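Local coordinates for protein T cell receptor gamma chain (Monodelphis domestica, PDB 7L15) that pairs with a T cell receptor mu chain to form the marsupial gamma-mu T cell receptor, a cell-surface receptor that probably takes part in antigen recognition, at residues B[143-148]-B[188-193]; B[157-162]-B[184-189]; B[202-207]-B[214-219]. All coordinates share one frame; numbering follows the deposited sequence.

Contact 1: B[143-148]-B[188-193]; sequences GTYICL and SWLTVK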
loop_
_atom_site.group_PDB
_atom_site.type_symbol
_atom_site.label_atom_id
_atom_site.label_comp_id
_atom_site.label_asym_id
_atom_site.label_seq_id
_atom_site.Cartn_x
_atom_site.Cartn_y
_atom_site.Cartn_z
ATOM N N GLY B 143 18.890 17.030 2.276
ATOM C CA GLY B 143 18.398 17.399 0.967
ATOM C C GLY B 143 17.262 16.509 0.533
ATOM O O GLY B 143 17.268 15.311 0.818
ATOM N N THR B 144 16.282 17.076 -0.159
ATOM C CA THR B 144 15.072 16.355 -0.535
ATOM C C THR B 144 14.997 16.204 -2.051
ATOM O O THR B 144 15.010 17.199 -2.786
ATOM C CB THR B 144 13.824 17.064 -0.010
ATOM O OG1 THR B 144 13.933 17.231 1.411
ATOM C CG2 THR B 144 12.571 16.245 -0.315
ATOM N N TYR B 145 14.956 14.960 -2.506
ATOM C CA TYR B 145 14.648 14.632 -3.884
ATOM C C TYR B 145 13.147 14.488 -4.009
ATOM O O TYR B 145 12.493 13.916 -3.143
ATOM C CB TYR B 145 15.309 13.321 -4.314
ATOM C CG TYR B 145 16.791 13.283 -4.137
ATOM C CD1 TYR B 145 17.356 12.944 -2.912
ATOM C CD2 TYR B 145 17.637 13.588 -5.191
ATOM C CE1 TYR B 145 18.730 12.916 -2.749
ATOM C CE2 TYR B 145 18.998 13.559 -5.038
ATOM C CZ TYR B 145 19.544 13.222 -3.819
ATOM O OH TYR B 145 20.915 13.201 -3.689
ATOM N N ILE B 146 12.603 15.007 -5.092
ATOM C CA ILE B 146 11.169 14.988 -5.301
ATOM C C ILE B 146 10.916 14.419 -6.685
ATOM O O ILE B 146 11.495 14.896 -7.665
ATOM C CB ILE B 146 10.570 16.402 -5.180
ATOM C CG1 ILE B 146 10.846 16.987 -3.792
ATOM C CG2 ILE B 146 9.081 16.380 -5.515
ATOM C CD1 ILE B 146 10.627 18.516 -3.719
ATOM N N CYS B 147 10.055 13.415 -6.779
ATOM C CA CYS B 147 9.556 13.016 -8.085
ATOM C C CYS B 147 8.043 13.150 -8.133
ATOM O O CYS B 147 7.330 12.467 -7.388
ATOM C CB CYS B 147 9.949 11.594 -8.466
ATOM S SG CYS B 147 9.305 11.297 -10.153
ATOM N N LEU B 148 7.567 13.991 -9.047
ATOM C CA LEU B 148 6.153 14.101 -9.381
ATOM C C LEU B 148 5.865 13.247 -10.618
ATOM O O LEU B 148 6.525 13.391 -11.652
ATOM C CB LEU B 148 5.781 15.561 -9.633
ATOM C CG LEU B 148 4.447 15.848 -10.344
ATOM C CD1 LEU B 148 3.263 15.440 -9.471
ATOM C CD2 LEU B 148 4.345 17.314 -10.696
ATOM N N SER B 188 6.194 11.758 -4.783
ATOM C CA SER B 188 6.913 11.195 -3.647
ATOM C C SER B 188 8.220 11.942 -3.465
ATOM O O SER B 188 8.721 12.596 -4.383
ATOM C CB SER B 188 7.210 9.707 -3.810
ATOM O OG SER B 188 8.291 9.526 -4.691
ATOM N N TRP B 189 8.786 11.838 -2.270
ATOM C CA TRP B 189 9.999 12.600 -2.022
ATOM C C TRP B 189 10.857 11.922 -0.961
ATOM O O TRP B 189 10.359 11.198 -0.098
ATOM C CB TRP B 189 9.669 14.041 -1.631
ATOM C CG TRP B 189 8.902 14.266 -0.341
ATOM C CD1 TRP B 189 9.426 14.668 0.861
ATOM C CD2 TRP B 189 7.480 14.195 -0.148
ATOM N NE1 TRP B 189 8.425 14.824 1.789
ATOM C CE2 TRP B 189 7.221 14.553 1.197
ATOM C CE3 TRP B 189 6.401 13.866 -0.977
ATOM C CZ2 TRP B 189 5.926 14.585 1.733
ATOM C CZ3 TRP B 189 5.115 13.894 -0.444
ATOM C CH2 TRP B 189 4.890 14.254 0.900
ATOM N N LEU B 190 12.159 12.162 -1.047
ATOM C CA LEU B 190 13.138 11.462 -0.225
ATOM C C LEU B 190 14.091 12.483 0.379
ATOM O O LEU B 190 14.864 13.130 -0.339
ATOM C CB LEU B 190 13.890 10.424 -1.050
ATOM C CG LEU B 190 15.079 9.717 -0.390
ATOM C CD1 LEU B 190 14.596 8.671 0.598
ATOM C CD2 LEU B 190 16.006 9.096 -1.432
ATOM N N THR B 191 14.023 12.629 1.695
ATOM C CA THR B 191 14.903 13.503 2.452
ATOM C C THR B 191 16.026 12.659 3.044
ATOM O O THR B 191 15.758 11.679 3.741
ATOM C CB THR B 191 14.104 14.207 3.546
ATOM O OG1 THR B 191 13.014 14.918 2.934
ATOM C CG2 THR B 191 14.987 15.157 4.324
ATOM N N VAL B 192 17.278 13.029 2.756
ATOM C CA VAL B 192 18.440 12.261 3.200
ATOM C C VAL B 192 19.477 13.183 3.816
ATOM O O VAL B 192 19.562 14.366 3.468
ATOM C CB VAL B 192 19.084 11.464 2.052
ATOM C CG1 VAL B 192 18.060 10.551 1.403
ATOM C CG2 VAL B 192 19.708 12.403 1.041
ATOM N N LYS B 193 20.291 12.619 4.718
ATOM C CA LYS B 193 21.399 13.345 5.333
ATOM C C LYS B 193 22.510 13.635 4.322
ATOM O O LYS B 193 22.643 12.970 3.290
ATOM C CB LYS B 193 21.989 12.554 6.497
ATOM C CG LYS B 193 21.027 12.294 7.632
ATOM C CD LYS B 193 21.748 11.566 8.779
ATOM C CE LYS B 193 20.786 11.227 9.906
ATOM N NZ LYS B 193 19.461 10.791 9.330
HETATM O O HOH W 1 6.940 9.431 -7.336
#

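Contact 2: B[157-162]-B[184-189]; sequences VKTYWK and YSQVSW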
loop_
_atom_site.group_PDB
_atom_site.type_symbol
_atom_site.label_atom_id
_atom_site.label_comp_id
_atom_site.label_asym_id
_atom_site.label_seq_id
_atom_site.Cartn_x
_atom_site.Cartn_y
_atom_site.Cartn_z
ATOM N N VAL B 157 -0.292 3.065 -9.092
ATOM C CA VAL B 157 1.116 3.250 -9.410
ATOM C C VAL B 157 1.919 2.835 -8.190
ATOM O O VAL B 157 1.429 2.889 -7.058
ATOM C CB VAL B 157 1.402 4.715 -9.836
ATOM C CG1 VAL B 157 1.302 5.644 -8.630
ATOM C CG2 VAL B 157 2.771 4.850 -10.534
ATOM N N LYS B 158 3.146 2.390 -8.428
ATOM C CA LYS B 158 4.058 1.937 -7.388
ATOM C C LYS B 158 5.408 2.592 -7.647
ATOM O O LYS B 158 5.907 2.554 -8.775
ATOM C CB LYS B 158 4.168 0.409 -7.404
ATOM C CG LYS B 158 5.182 -0.188 -6.438
ATOM C CD LYS B 158 5.123 -1.723 -6.449
ATOM C CE LYS B 158 6.114 -2.358 -5.464
ATOM N NZ LYS B 158 6.173 -3.846 -5.633
ATOM N N THR B 159 5.969 3.234 -6.624
ATOM C CA THR B 159 7.219 3.970 -6.752
ATOM C C THR B 159 8.108 3.634 -5.564
ATOM O O THR B 159 7.614 3.379 -4.463
ATOM C CB THR B 159 7.004 5.492 -6.806
ATOM O OG1 THR B 159 6.537 5.952 -5.535
ATOM C CG2 THR B 159 5.988 5.871 -7.861
ATOM N N TYR B 160 9.422 3.626 -5.792
ATOM C CA TYR B 160 10.358 3.348 -4.714
ATOM C C TYR B 160 11.728 3.929 -5.059
ATOM O O TYR B 160 12.083 4.104 -6.228
ATOM C CB TYR B 160 10.442 1.840 -4.390
ATOM C CG TYR B 160 10.404 0.872 -5.581
ATOM C CD1 TYR B 160 9.228 0.658 -6.285
ATOM C CD2 TYR B 160 11.531 0.150 -5.966
ATOM C CE1 TYR B 160 9.170 -0.215 -7.364
ATOM C CE2 TYR B 160 11.484 -0.754 -7.052
ATOM C CZ TYR B 160 10.291 -0.925 -7.743
ATOM O OH TYR B 160 10.181 -1.784 -8.821
ATOM N N TRP B 161 12.479 4.245 -4.012
ATOM C CA TRP B 161 13.821 4.788 -4.103
ATOM C C TRP B 161 14.798 3.776 -3.525
ATOM O O TRP B 161 14.551 3.218 -2.457
ATOM C CB TRP B 161 13.935 6.103 -3.333
ATOM C CG TRP B 161 12.902 7.127 -3.707
ATOM C CD1 TRP B 161 11.555 7.071 -3.458
ATOM C CD2 TRP B 161 13.135 8.367 -4.381
ATOM N NE1 TRP B 161 10.936 8.199 -3.952
ATOM C CE2 TRP B 161 11.882 9.011 -4.518
ATOM C CE3 TRP B 161 14.281 8.998 -4.887
ATOM C CZ2 TRP B 161 11.743 10.253 -5.138
ATOM C CZ3 TRP B 161 14.139 10.246 -5.515
ATOM C CH2 TRP B 161 12.875 10.853 -5.636
ATOM N N LYS B 162 15.904 3.542 -4.228
ATOM C CA LYS B 162 16.984 2.709 -3.723
ATOM C C LYS B 162 18.300 3.467 -3.824
ATOM O O LYS B 162 18.469 4.340 -4.679
ATOM C CB LYS B 162 17.103 1.403 -4.495
ATOM C CG LYS B 162 15.894 0.498 -4.430
ATOM C CD LYS B 162 16.239 -0.868 -5.019
ATOM C CE LYS B 162 15.038 -1.790 -4.968
ATOM N NZ LYS B 162 14.350 -1.627 -3.666
ATOM N N TYR B 184 -4.568 11.119 -13.351
ATOM C CA TYR B 184 -4.170 11.113 -11.953
ATOM C C TYR B 184 -2.687 11.428 -11.831
ATOM O O TYR B 184 -1.922 11.288 -12.785
ATOM C CB TYR B 184 -4.470 9.762 -11.288
ATOM C CG TYR B 184 -5.945 9.424 -11.214
ATOM C CD1 TYR B 184 -6.602 8.839 -12.288
ATOM C CD2 TYR B 184 -6.676 9.679 -10.056
ATOM C CE1 TYR B 184 -7.960 8.527 -12.216
ATOM C CE2 TYR B 184 -8.016 9.372 -9.972
ATOM C CZ TYR B 184 -8.661 8.799 -11.051
ATOM O OH TYR B 184 -10.006 8.505 -10.950
ATOM N N SER B 185 -2.277 11.826 -10.626
ATOM C CA SER B 185 -0.875 12.116 -10.376
ATOM C C SER B 185 -0.512 11.735 -8.944
ATOM O O SER B 185 -1.379 11.529 -8.095
ATOM C CB SER B 185 -0.575 13.591 -10.643
ATOM O OG SER B 185 -1.277 14.389 -9.726
ATOM N N GLN B 186 0.791 11.651 -8.681
ATOM C CA GLN B 186 1.275 11.364 -7.336
ATOM C C GLN B 186 2.689 11.888 -7.200
ATOM O O GLN B 186 3.503 11.718 -8.109
ATOM C CB GLN B 186 1.273 9.865 -7.017
ATOM C CG GLN B 186 1.717 9.573 -5.605
ATOM C CD GLN B 186 1.835 8.092 -5.312
ATOM O OE1 GLN B 186 2.475 7.355 -6.054
ATOM N NE2 GLN B 186 1.215 7.648 -4.216
ATOM N N VAL B 187 2.985 12.518 -6.066
ATOM C CA VAL B 187 4.339 12.975 -5.780
ATOM C C VAL B 187 4.918 12.101 -4.673
ATOM O O VAL B 187 4.209 11.711 -3.750
ATOM C CB VAL B 187 4.361 14.473 -5.404
ATOM C CG1 VAL B 187 3.745 14.694 -4.084
ATOM C CG2 VAL B 187 5.765 14.993 -5.393
ATOM N N SER B 188 6.194 11.758 -4.783
ATOM C CA SER B 188 6.913 11.195 -3.647
ATOM C C SER B 188 8.220 11.942 -3.465
ATOM O O SER B 188 8.721 12.596 -4.383
ATOM C CB SER B 188 7.210 9.707 -3.810
ATOM O OG SER B 188 8.291 9.526 -4.691
ATOM N N TRP B 189 8.786 11.838 -2.270
ATOM C CA TRP B 189 9.999 12.600 -2.022
ATOM C C TRP B 189 10.857 11.922 -0.961
ATOM O O TRP B 189 10.359 11.198 -0.098
ATOM C CB TRP B 189 9.669 14.041 -1.631
ATOM C CG TRP B 189 8.902 14.266 -0.341
ATOM C CD1 TRP B 189 9.426 14.668 0.861
ATOM C CD2 TRP B 189 7.480 14.195 -0.148
ATOM N NE1 TRP B 189 8.425 14.824 1.789
ATOM C CE2 TRP B 189 7.221 14.553 1.197
ATOM C CE3 TRP B 189 6.401 13.866 -0.977
ATOM C CZ2 TRP B 189 5.926 14.585 1.733
ATOM C CZ3 TRP B 189 5.115 13.894 -0.444
ATOM C CH2 TRP B 189 4.890 14.254 0.900
#

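Contact 3: B[202-207]-B[214-219]; sequences TYFYQH and PKAFSI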
loop_
_atom_site.group_PDB
_atom_site.type_symbol
_atom_site.label_atom_id
_atom_site.label_comp_id
_atom_site.label_asym_id
_atom_site.label_seq_id
_atom_site.Cartn_x
_atom_site.Cartn_y
_atom_site.Cartn_z
ATOM N N THR B 202 18.728 5.360 -7.162
ATOM C CA THR B 202 17.876 4.966 -8.273
ATOM C C THR B 202 16.407 5.097 -7.876
ATOM O O THR B 202 16.010 4.734 -6.767
ATOM C CB THR B 202 18.194 3.544 -8.751
ATOM O OG1 THR B 202 19.583 3.459 -9.094
ATOM C CG2 THR B 202 17.390 3.237 -9.993
ATOM N N TYR B 203 15.617 5.659 -8.782
ATOM C CA TYR B 203 14.186 5.848 -8.605
ATOM C C TYR B 203 13.448 4.944 -9.585
ATOM O O TYR B 203 13.773 4.923 -10.780
ATOM C CB TYR B 203 13.809 7.317 -8.830
ATOM C CG TYR B 203 12.313 7.575 -8.893
ATOM C CD1 TYR B 203 11.574 7.772 -7.734
ATOM C CD2 TYR B 203 11.646 7.608 -10.118
ATOM C CE1 TYR B 203 10.201 8.008 -7.791
ATOM C CE2 TYR B 203 10.270 7.830 -10.192
ATOM C CZ TYR B 203 9.557 8.037 -9.030
ATOM O OH TYR B 203 8.202 8.269 -9.111
ATOM N N PHE B 204 12.458 4.207 -9.083
ATOM C CA PHE B 204 11.693 3.250 -9.880
ATOM C C PHE B 204 10.205 3.561 -9.837
ATOM O O PHE B 204 9.678 3.965 -8.799
ATOM C CB PHE B 204 11.838 1.828 -9.359
ATOM C CG PHE B 204 13.231 1.331 -9.301
ATOM C CD1 PHE B 204 13.971 1.451 -8.145
ATOM C CD2 PHE B 204 13.792 0.692 -10.393
ATOM C CE1 PHE B 204 15.267 0.956 -8.087
ATOM C CE2 PHE B 204 15.085 0.195 -10.335
ATOM C CZ PHE B 204 15.818 0.329 -9.184
ATOM N N TYR B 205 9.505 3.280 -10.936
ATOM C CA TYR B 205 8.051 3.224 -10.862
ATOM C C TYR B 205 7.498 2.155 -11.798
ATOM O O TYR B 205 8.098 1.821 -12.821
ATOM C CB TYR B 205 7.395 4.597 -11.149
ATOM C CG TYR B 205 7.610 5.173 -12.529
ATOM C CD1 TYR B 205 8.735 5.933 -12.818
ATOM C CD2 TYR B 205 6.666 4.982 -13.539
ATOM C CE1 TYR B 205 8.917 6.478 -14.087
ATOM C CE2 TYR B 205 6.832 5.518 -14.789
ATOM C CZ TYR B 205 7.958 6.256 -15.069
ATOM O OH TYR B 205 8.097 6.771 -16.338
ATOM N N GLN B 206 6.343 1.614 -11.418
ATOM C CA GLN B 206 5.596 0.653 -12.211
ATOM C C GLN B 206 4.196 1.190 -12.475
ATOM O O GLN B 206 3.601 1.877 -11.636
ATOM C CB GLN B 206 5.475 -0.715 -11.513
ATOM C CG GLN B 206 6.784 -1.451 -11.335
ATOM C CD GLN B 206 6.649 -2.613 -10.369
ATOM O OE1 GLN B 206 5.693 -3.373 -10.442
ATOM N NE2 GLN B 206 7.594 -2.738 -9.446
ATOM N N HIS B 207 3.668 0.849 -13.642
ATOM C CA HIS B 207 2.353 1.313 -14.036
ATOM C C HIS B 207 1.850 0.409 -15.141
ATOM O O HIS B 207 2.645 -0.143 -15.912
ATOM C CB HIS B 207 2.378 2.764 -14.512
ATOM C CG HIS B 207 1.016 3.336 -14.698
ATOM N ND1 HIS B 207 0.322 3.228 -15.882
ATOM C CD2 HIS B 207 0.191 3.964 -13.829
ATOM C CE1 HIS B 207 -0.860 3.802 -15.749
ATOM N NE2 HIS B 207 -0.963 4.261 -14.512
ATOM N N PRO B 214 9.485 -2.301 -14.686
ATOM C CA PRO B 214 9.648 -0.956 -14.118
ATOM C C PRO B 214 10.414 -0.029 -15.045
ATOM O O PRO B 214 11.262 -0.457 -15.827
ATOM C CB PRO B 214 10.444 -1.203 -12.831
ATOM C CG PRO B 214 10.190 -2.642 -12.486
ATOM C CD PRO B 214 9.966 -3.364 -13.785
ATOM N N LYS B 215 10.087 1.259 -14.950
ATOM C CA LYS B 215 10.952 2.339 -15.419
ATOM C C LYS B 215 11.886 2.745 -14.286
ATOM O O LYS B 215 11.483 2.769 -13.121
ATOM C CB LYS B 215 10.124 3.551 -15.868
ATOM C CG LYS B 215 10.928 4.644 -16.556
ATOM C CD LYS B 215 11.525 4.160 -17.876
ATOM C CE LYS B 215 12.262 5.283 -18.607
ATOM N NZ LYS B 215 11.322 6.365 -19.019
ATOM N N ALA B 216 13.136 3.055 -14.620
ATOM C CA ALA B 216 14.141 3.382 -13.617
ATOM C C ALA B 216 14.925 4.614 -14.032
ATOM O O ALA B 216 15.311 4.749 -15.198
ATOM C CB ALA B 216 15.118 2.225 -13.393
ATOM N N PHE B 217 15.173 5.503 -13.069
ATOM C CA PHE B 217 16.005 6.678 -13.282
ATOM C C PHE B 217 17.183 6.663 -12.318
ATOM O O PHE B 217 17.047 6.272 -11.160
ATOM C CB PHE B 217 15.197 7.973 -13.120
ATOM C CG PHE B 217 14.200 8.180 -14.211
ATOM C CD1 PHE B 217 14.537 8.895 -15.351
ATOM C CD2 PHE B 217 12.945 7.610 -14.132
ATOM C CE1 PHE B 217 13.617 9.067 -16.379
ATOM C CE2 PHE B 217 12.024 7.779 -15.150
ATOM C CZ PHE B 217 12.365 8.498 -16.276
ATOM N N SER B 218 18.329 7.095 -12.807
ATOM C CA SER B 218 19.535 7.212 -12.010
ATOM C C SER B 218 19.706 8.664 -11.582
ATOM O O SER B 218 19.506 9.583 -12.379
ATOM C CB SER B 218 20.753 6.743 -12.822
ATOM O OG SER B 218 21.960 7.258 -12.283
ATOM N N ILE B 219 20.051 8.868 -10.316
ATOM C CA ILE B 219 20.385 10.188 -9.793
ATOM C C ILE B 219 21.800 10.117 -9.235
ATOM O O ILE B 219 22.062 9.356 -8.297
ATOM C CB ILE B 219 19.385 10.646 -8.721
ATOM C CG1 ILE B 219 17.957 10.517 -9.259
ATOM C CG2 ILE B 219 19.679 12.083 -8.324
ATOM C CD1 ILE B 219 16.855 10.811 -8.245
#

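Contact 1: B[143-148]-B[188-193]
Thr144 and Thr191 face each other as a non-hydrogen-bonded antiparallel pair, and their hydroxyls meet: Thr191 OG1 donates to Thr144 OG1 at 2.9 Å. Each OG1 lies anti to its own carbonyl carbon, chi1 -56° in Thr144 and -57° in Thr191, which brings the two oxygens together on the face shared with Ile146 and Trp189. Thr144 OG1 is also hydrogen-bonded to Glu136 OE2. The Thr144 methyl CG2, anti to the backbone N, lies beside the indole, 3.7 Å from Trp189 CD1.

From Trp189 CB, which sits 3.8 Å from Ile146 CG1 and also close to the Tyr145 carbonyl oxygen, the side chain runs outward: CG and CD1 pass alongside the Thr144 methyl; beyond them the indole leads away from strand 143-148, and NE1 bonds to Ser188 OG of the T cell receptor mu chain. Ile190 of the mu chain packs on both Trp189 and Ile146, so this face of the sheet belongs to the interface between the chains.

Segments 143-148 and 188-193 are the central neighbours of the four-stranded sheet of the C1-set immunoglobulin domain, corresponding to its B and E strands. Six backbone bonds join them, paired at Gly143 with Val192, Tyr145 with Leu190 and Cys147 with Ser188; Tyr145 N to Leu190 O measures 2.8 Å.

The other face looks into the sandwich. The Tyr145 ring offers its edge to Val192, whose CG2 lies near the ring plane 3.9 Å from CE1, the two side chains crossing at about a right angle. Leu190 CD2 approaches Tyr145 CD1 at 4.3 Å. At the far end one water donates to Cys147 O and hydrogen-bonds Ser188 OG (3.0 Å), which also accepts from Trp161 NE1.

Contact 2: B[157-162]-B[184-189]
Ser188 OG is gripped twice: it receives the indole N-H of Trp161, with NE1 3.1 Å away and an angle of 147° at the hydrogen, and it hydrogen-bonds the water that bridges to Cys147 O. The Trp161 bond crosses the interior of the C1-set immunoglobulin sandwich: strand 158-162 belongs to one sheet and strand 184-189 to the other, their axes 8.6 Å apart at closest and only 16° from parallel. No backbone bonds join them; side chains reach across. OG lies in the ring plane, at the indole edge. The Trp161 CB already points toward strand 184-189, and CG anti to the carbonyl carbon (chi1 -53°) turns the NE1 edge to Ser188. Both residues are buried, and the bond satisfies the indole N-H. Beyond NE1 the benzo part of the ring passes obliquely by the Trp189 backbone, CZ2 to CA 4.3 Å. The Tyr203 ring meets Trp161 edge-to-face.

Thr159 also projects toward Ser188, but its OG1 stays 4.1 Å from Ser188 OG, too far for a hydrogen bond. Farther along, Gln186 is extended, CG anti to the backbone N, and spans the gap. Its NE2 bonds to Gly175 O, while OE1 rests 3.3 Å from the methyl CG1 of Val157.

Contact 3: B[202-207]-B[214-219]
Tyr205 meets two residues of strand 215-219 in different ways: Lys215 over one face, Phe217 at the edge. Lys215 CB stands 3.8 Å from the Tyr205 ring centroid and 22° off the normal, a CH-pi contact, and CG continues to within 3.5 Å of the phenol OH. With Tyr205 CG between its backbone N and carbonyl carbon, chi1 63°, the ring lies alongside Lys215, and the two side chains run in the same direction before the lysine chain turns away. At the ring edge, CE1 lies 3.5 Å from Phe217 CE2, near the planes of both rings, so they meet edge to edge, without stacking. Tyr203 also reaches Phe217, more loosely, with CD2 to CD2 4.2 Å.

These strands form the hairpin that ends the C1-set immunoglobulin domain, corresponding to F and G, and strand 215-219 is the outer strand of its sheet within the chain. Two hydrogen-bonded pairs lace them together, Tyr203 with Phe217 and Tyr205 with Lys215; Phe217 N to Tyr203 O is 2.7 Å. The face carrying Tyr203, Tyr205 and Phe217 is turned toward the other sheet, where Phe129 meets the rings of both Tyr203 and Phe217.

On the reverse face, Phe204 meets the methyl of Ala216, CD2 to CB 3.6 Å, in an oblique approach. The Thr202 methyl CG2 lies over one face of the same Phe204 ring, offset toward its rim, and also rests 3.3 Å from Phe217 O. Tyr160 of the neighbouring strand meets Phe204 with the ring planes about 20° apart. Near the turn, Gln206 and Pro214 lie side by side, CG to CG 3.8 Å; the amide NE2 bonds to Tyr160 OH.

Contacts 1 and 3 are antiparallel pairings within the two opposing sheets of one immunoglobulin domain, whereas contact 2 runs between those sheets, where no backbone bonds form and side chains reach across. Contact 1 is buried, with one face turned to the mu chain and the other to the interior; contact 3 is partly exposed, at an outer strand, and its chemistry is largely aromatic. Contacts 1 and 2 share Ser188 and Trp189 on strand 183-193, and the Tyr145 CB of contact 1 packs on Trp161 of contact 2. Tyr203 of contact 3 touches Cys147, Ser188 and Trp161, bringing all three contacts together in the interior. Contacts 2 and 3 also join by a backbone hydrogen bond between Lys162 O and Thr202 N.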